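Local coordinates for glutathione transferase (Lolium rigidum, PDB 6ZB6), which probably conjugates glutathione to electrophilic xenobiotics, including herbicides, as a phi class glutathione transferase, and binds S-(p-nitrobenzyl)glutathione, at residues P111-S114 against P115-Q119; E141-K144 against K145-V149. All coordinates share one frame; numbering follows the deposited sequence.

Contact 1 (P111-S114 against P115-Q119). With GTB (S-(p-nitrobenzyl)glutathione), chain G.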
loop_
_atom_site.group_PDB
_atom_site.type_symbol
_atom_site.label_atom_id
_atom_site.label_comp_id
_atom_site.label_asym_id
_atom_site.label_seq_id
_atom_site.Cartn_x
_atom_site.Cartn_y
_atom_site.Cartn_z
ATOM N N PRO A 111 -0.389 9.735 6.066
ATOM C CA PRO A 111 -0.364 11.200 5.908
ATOM C C PRO A 111 0.976 11.831 6.250
ATOM O O PRO A 111 1.283 12.917 5.742
ATOM C CB PRO A 111 -1.475 11.673 6.853
ATOM C CG PRO A 111 -2.462 10.558 6.791
ATOM C CD PRO A 111 -1.603 9.308 6.800
ATOM N N ALA A 112 1.791 11.190 7.077
ATOM C CA ALA A 112 3.114 11.734 7.353
ATOM C C ALA A 112 4.145 11.324 6.310
ATOM O O ALA A 112 5.045 12.116 5.987
ATOM C CB ALA A 112 3.577 11.297 8.743
ATOM N N LEU A 113 4.038 10.106 5.772
ATOM C CA LEU A 113 5.040 9.574 4.848
ATOM C C LEU A 113 4.723 9.918 3.398
ATOM O O LEU A 113 5.609 10.321 2.642
ATOM C CB LEU A 113 5.153 8.049 5.031
ATOM C CG LEU A 113 6.065 7.248 4.096
ATOM C CD1 LEU A 113 6.831 6.169 4.868
ATOM C CD2 LEU A 113 5.265 6.633 2.940
ATOM N N SER A 114 3.456 9.803 3.004
ATOM C CA SER A 114 3.062 10.084 1.627
ATOM C C SER A 114 3.542 11.427 1.079
ATOM O O SER A 114 3.977 11.459 -0.087
ATOM C CB SER A 114 1.524 9.982 1.519
ATOM O OG SER A 114 1.110 10.199 0.193
ATOM N N PRO A 115 3.499 12.545 1.815
ATOM C CA PRO A 115 3.972 13.805 1.219
ATOM C C PRO A 115 5.417 13.755 0.785
ATOM O O PRO A 115 5.778 14.386 -0.221
ATOM C CB PRO A 115 3.761 14.825 2.344
ATOM C CG PRO A 115 2.632 14.263 3.124
ATOM C CD PRO A 115 2.915 12.785 3.146
ATOM N N ILE A 116 6.258 13.009 1.505
ATOM C CA ILE A 116 7.656 12.893 1.110
ATOM C C ILE A 116 7.774 12.157 -0.217
ATOM O O ILE A 116 8.577 12.535 -1.076
ATOM C CB ILE A 116 8.474 12.216 2.224
ATOM C CG1 ILE A 116 8.360 13.029 3.520
ATOM C CG2 ILE A 116 9.961 12.101 1.812
ATOM C CD1 ILE A 116 8.610 12.235 4.783
ATOM N N VAL A 117 6.966 11.114 -0.419
ATOM C CA VAL A 117 6.967 10.405 -1.697
ATOM C C VAL A 117 6.498 11.327 -2.817
ATOM O O VAL A 117 7.104 11.377 -3.897
ATOM C CB VAL A 117 6.099 9.135 -1.611
ATOM C CG1 VAL A 117 5.962 8.500 -2.987
ATOM C CG2 VAL A 117 6.703 8.155 -0.618
ATOM N N TYR A 118 5.410 12.071 -2.575
ATOM C CA TYR A 118 4.910 13.020 -3.569
ATOM C C TYR A 118 5.967 14.051 -3.925
ATOM O O TYR A 118 6.250 14.290 -5.105
ATOM C CB TYR A 118 3.660 13.730 -3.044
ATOM C CG TYR A 118 2.374 13.012 -3.354
ATOM C CD1 TYR A 118 1.706 13.230 -4.553
ATOM C CD2 TYR A 118 1.824 12.113 -2.447
ATOM C CE1 TYR A 118 0.521 12.571 -4.839
ATOM C CE2 TYR A 118 0.643 11.445 -2.723
ATOM C CZ TYR A 118 -0.002 11.677 -3.920
ATOM O OH TYR A 118 -1.176 11.015 -4.187
ATOM N N GLN A 119 6.559 14.677 -2.909
ATOM C CA GLN A 119 7.456 15.795 -3.165
ATOM C C GLN A 119 8.779 15.343 -3.773
ATOM O O GLN A 119 9.370 16.081 -4.569
ATOM C CB GLN A 119 7.710 16.565 -1.872
ATOM C CG GLN A 119 6.498 17.282 -1.314
ATOM C CD GLN A 119 6.014 18.394 -2.221
ATOM O OE1 GLN A 119 6.782 18.944 -3.005
ATOM N NE2 GLN A 119 4.728 18.730 -2.116
HETATM N N1 GTB G . -8.520 6.358 -1.557
HETATM C CA1 GTB G . -8.284 5.932 -2.927
HETATM C C1 GTB G . -7.895 4.446 -2.935
HETATM O O11 GTB G . -7.180 3.968 -2.012
HETATM O O12 GTB G . -8.285 3.684 -3.860
HETATM C CB1 GTB G . -7.158 6.803 -3.497
HETATM C CG1 GTB G . -6.877 6.351 -4.929
HETATM C CD1 GTB G . -5.939 7.310 -5.641
HETATM O OE1 GTB G . -5.503 8.279 -5.097
HETATM N N2 GTB G . -5.578 7.015 -7.005
HETATM C CA2 GTB G . -4.686 7.940 -7.674
HETATM C C2 GTB G . -5.445 8.581 -8.826
HETATM O O2 GTB G . -6.151 7.944 -9.545
HETATM C CB2 GTB G . -3.461 7.181 -8.189
HETATM S SG2 GTB G . -2.513 6.560 -6.752
HETATM N N3 GTB G . -5.319 10.003 -9.034
HETATM C CA3 GTB G . -6.035 10.612 -10.136
HETATM C C3 GTB G . -6.962 11.711 -9.625
HETATM O O31 GTB G . -7.362 12.605 -10.421
HETATM O O32 GTB G . -7.330 11.729 -8.418
HETATM C "C'" GTB G . -1.825 7.985 -5.859
HETATM C "C1'" GTB G . -0.908 8.752 -6.808
HETATM C "C2'" GTB G . -1.233 10.046 -7.185
HETATM C "C3'" GTB G . -0.406 10.750 -8.048
HETATM C "C4'" GTB G . 0.752 10.161 -8.532
HETATM N N41 GTB G . 1.625 10.898 -9.444
HETATM O O41 GTB G . 1.378 12.249 -9.748
HETATM O O42 GTB G . 2.540 10.349 -9.932
HETATM C "C5'" GTB G . 1.074 8.863 -8.156
HETATM C "C6'" GTB G . 0.247 8.157 -7.294
#
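The ring of Tyr118 meets Ser114, one helical turn earlier, at its edge: Ser114 OG lies near the ring plane, 3.2 Å from Tyr118 CE2. With OG anti to the backbone N (chi1 -178°), the serine hydroxyl is carried to this edge. The nitrobenzyl ring of the bound S-(p-nitrobenzyl)glutathione comes in obliquely on the CE1 side, its C3' 3.8 Å from Tyr118 CE1, while Tyr118 OH comes within 3.2 Å of its C2'. Phe122 adds an edge-to-face ring contact. The base of the tyrosine is held by a straight backbone bond, Tyr118 N to Ser114 O at 2.9 Å with an N-H...O angle of 170°. Just before it the helix is less regular. Pro115 has no N-H to offer, and its CD stands 3.1 Å from Pro111 O; Leu113 O receives weak bonds from Ile116 N (3.0 Å) and Val117 N. On the buried side, Leu113 CD2 packs against Val117 CG2 at 4.1 Å, and Tyr175 and Phe179 of helix 173-179 cover Leu113. A proline kink within a long helix of the all-helical C-terminal domain thus lies next to Tyr118 of the ligand pocket, beside the nitrobenzyl group, consistent with the hydrophobic substrate site of glutathione transferases.

Contact 2 (E141-K144 against K145-V149); sequences EKLK and KVLEV
Two turns of an amphipathic alpha-helix, part of helix 133-156 in the C-terminal domain of the glutathione transferase fold, bring Leu143 and Leu147 together on the buried side and a row of charged residues on the outer side. The leucines touch through Leu143 CG and Leu147 CD1, 4.1 Å apart, with Leu187 packing on both; their side chains cross at an angle on the same buried side. Successive i to i+4 backbone bonds run beneath them: Leu147 N to Leu143 O is short at 2.7 Å, Val146 N to Lys142 O measures 3.1 Å, and Lys145 N to Glu141 O is weak. Val146 CG2 rests 3.4 Å from Lys142 O, and its side chain reaches Thr108 and Tyr109 of helix 92-127. Towards solvent, Lys145 bends at chi2 (-48°), and its NZ forms a salt bridge with Glu148 OE2 at 3.5 Å. Lys144, extended beyond CG, slants back toward Glu141, three residues earlier. There Lys144 NZ donates to Glu141 OE2 at 3.0 Å, on the syn side and 15° out of the carboxylate plane.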
loop_
_atom_site.group_PDB
_atom_site.type_symbol
_atom_site.label_atom_id
_atom_site.label_comp_id
_atom_site.label_asym_id
_atom_site.label_seq_id
_atom_site.Cartn_x
_atom_site.Cartn_y
_atom_site.Cartn_z
ATOM N N GLU A 141 9.554 15.591 10.055
ATOM C CA GLU A 141 9.481 15.717 11.504
ATOM C C GLU A 141 8.249 15.011 12.048
ATOM O O GLU A 141 8.308 14.377 13.111
ATOM C CB GLU A 141 9.507 17.189 11.909
ATOM C CG GLU A 141 10.908 17.831 11.763
ATOM C CD GLU A 141 12.068 16.931 12.242
ATOM O OE1 GLU A 141 12.152 16.654 13.462
ATOM O OE2 GLU A 141 12.907 16.518 11.399
ATOM N N LYS A 142 7.127 15.083 11.324
ATOM C CA LYS A 142 5.952 14.327 11.735
ATOM C C LYS A 142 6.192 12.829 11.619
ATOM O O LYS A 142 5.805 12.065 12.510
ATOM C CB LYS A 142 4.741 14.743 10.892
ATOM C CG LYS A 142 4.128 16.068 11.338
ATOM C CD LYS A 142 3.596 16.860 10.160
ATOM C CE LYS A 142 2.141 17.242 10.359
ATOM N NZ LYS A 142 1.594 17.968 9.175
ATOM N N LEU A 143 6.832 12.387 10.530
ATOM C CA LEU A 143 7.069 10.956 10.346
ATOM C C LEU A 143 7.965 10.397 11.445
ATOM O O LEU A 143 7.718 9.297 11.964
ATOM C CB LEU A 143 7.679 10.693 8.966
ATOM C CG LEU A 143 7.920 9.227 8.597
ATOM C CD1 LEU A 143 6.603 8.425 8.637
ATOM C CD2 LEU A 143 8.543 9.146 7.214
ATOM N N LYS A 144 9.025 11.130 11.801
ATOM C CA LYS A 144 9.913 10.670 12.866
ATOM C C LYS A 144 9.138 10.423 14.154
ATOM O O LYS A 144 9.366 9.417 14.841
ATOM C CB LYS A 144 11.032 11.685 13.106
ATOM C CG LYS A 144 12.138 11.692 12.050
ATOM C CD LYS A 144 13.047 12.909 12.238
ATOM C CE LYS A 144 14.086 13.005 11.128
ATOM N NZ LYS A 144 14.868 14.278 11.223
ATOM N N LYS A 145 8.198 11.314 14.488
ATOM C CA LYS A 145 7.401 11.111 15.696
ATOM C C LYS A 145 6.541 9.860 15.576
ATOM O O LYS A 145 6.436 9.077 16.526
ATOM C CB LYS A 145 6.530 12.337 15.978
ATOM C CG LYS A 145 7.307 13.589 16.386
ATOM C CD LYS A 145 8.336 13.298 17.472
ATOM C CE LYS A 145 9.270 14.493 17.700
ATOM N NZ LYS A 145 10.662 14.083 18.087
ATOM N N VAL A 146 5.924 9.656 14.414
ATOM C CA VAL A 146 5.183 8.418 14.163
ATOM C C VAL A 146 6.101 7.211 14.335
ATOM O O VAL A 146 5.749 6.221 14.990
ATOM C CB VAL A 146 4.557 8.449 12.754
ATOM C CG1 VAL A 146 3.918 7.093 12.409
ATOM C CG2 VAL A 146 3.543 9.566 12.647
ATOM N N LEU A 147 7.298 7.276 13.750
ATOM C CA LEU A 147 8.177 6.114 13.785
ATOM C C LEU A 147 8.621 5.789 15.206
ATOM O O LEU A 147 8.791 4.613 15.537
ATOM C CB LEU A 147 9.385 6.334 12.866
ATOM C CG LEU A 147 9.049 6.275 11.362
ATOM C CD1 LEU A 147 10.330 6.509 10.530
ATOM C CD2 LEU A 147 8.414 4.948 11.002
ATOM N N GLU A 148 8.785 6.802 16.063
ATOM C CA GLU A 148 9.061 6.535 17.471
ATOM C C GLU A 148 7.972 5.674 18.105
ATOM O O GLU A 148 8.272 4.791 18.919
ATOM C CB GLU A 148 9.217 7.851 18.232
ATOM C CG GLU A 148 10.545 8.571 17.885
ATOM C CD GLU A 148 10.655 9.969 18.474
ATOM O OE1 GLU A 148 9.811 10.343 19.317
ATOM O OE2 GLU A 148 11.589 10.702 18.076
ATOM N N VAL A 149 6.704 5.917 17.754
ATOM C CA VAL A 149 5.622 5.084 18.273
ATOM C C VAL A 149 5.692 3.681 17.682
ATOM O O VAL A 149 5.524 2.682 18.395
ATOM C CB VAL A 149 4.258 5.743 17.994
ATOM C CG1 VAL A 149 3.122 4.817 18.418
ATOM C CG2 VAL A 149 4.164 7.099 18.694
#

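In the fold
From the N terminus the chain first forms the thioredoxin-like domain with its mixed sheet, then enters the helical domain through helix 92-127, which carries contact 1. After a short connection, helix 133-156 follows and carries contact 2. Each contact lies within one helix and closes no long loop; the two come in series, neither nested nor crossed, with centres about 13 Å apart. The helices nevertheless pack side by side: Ala112 CB meets Leu143 CA at 3.9 Å, and Leu143 CD1 and CD2 reach Leu113 CB and Ile116 CD1. Leu143 therefore joins the contacts, linking the helix that carries Tyr118 of the ligand pocket to helix 133-156, where contact 2 lies farther from the centre of the chain.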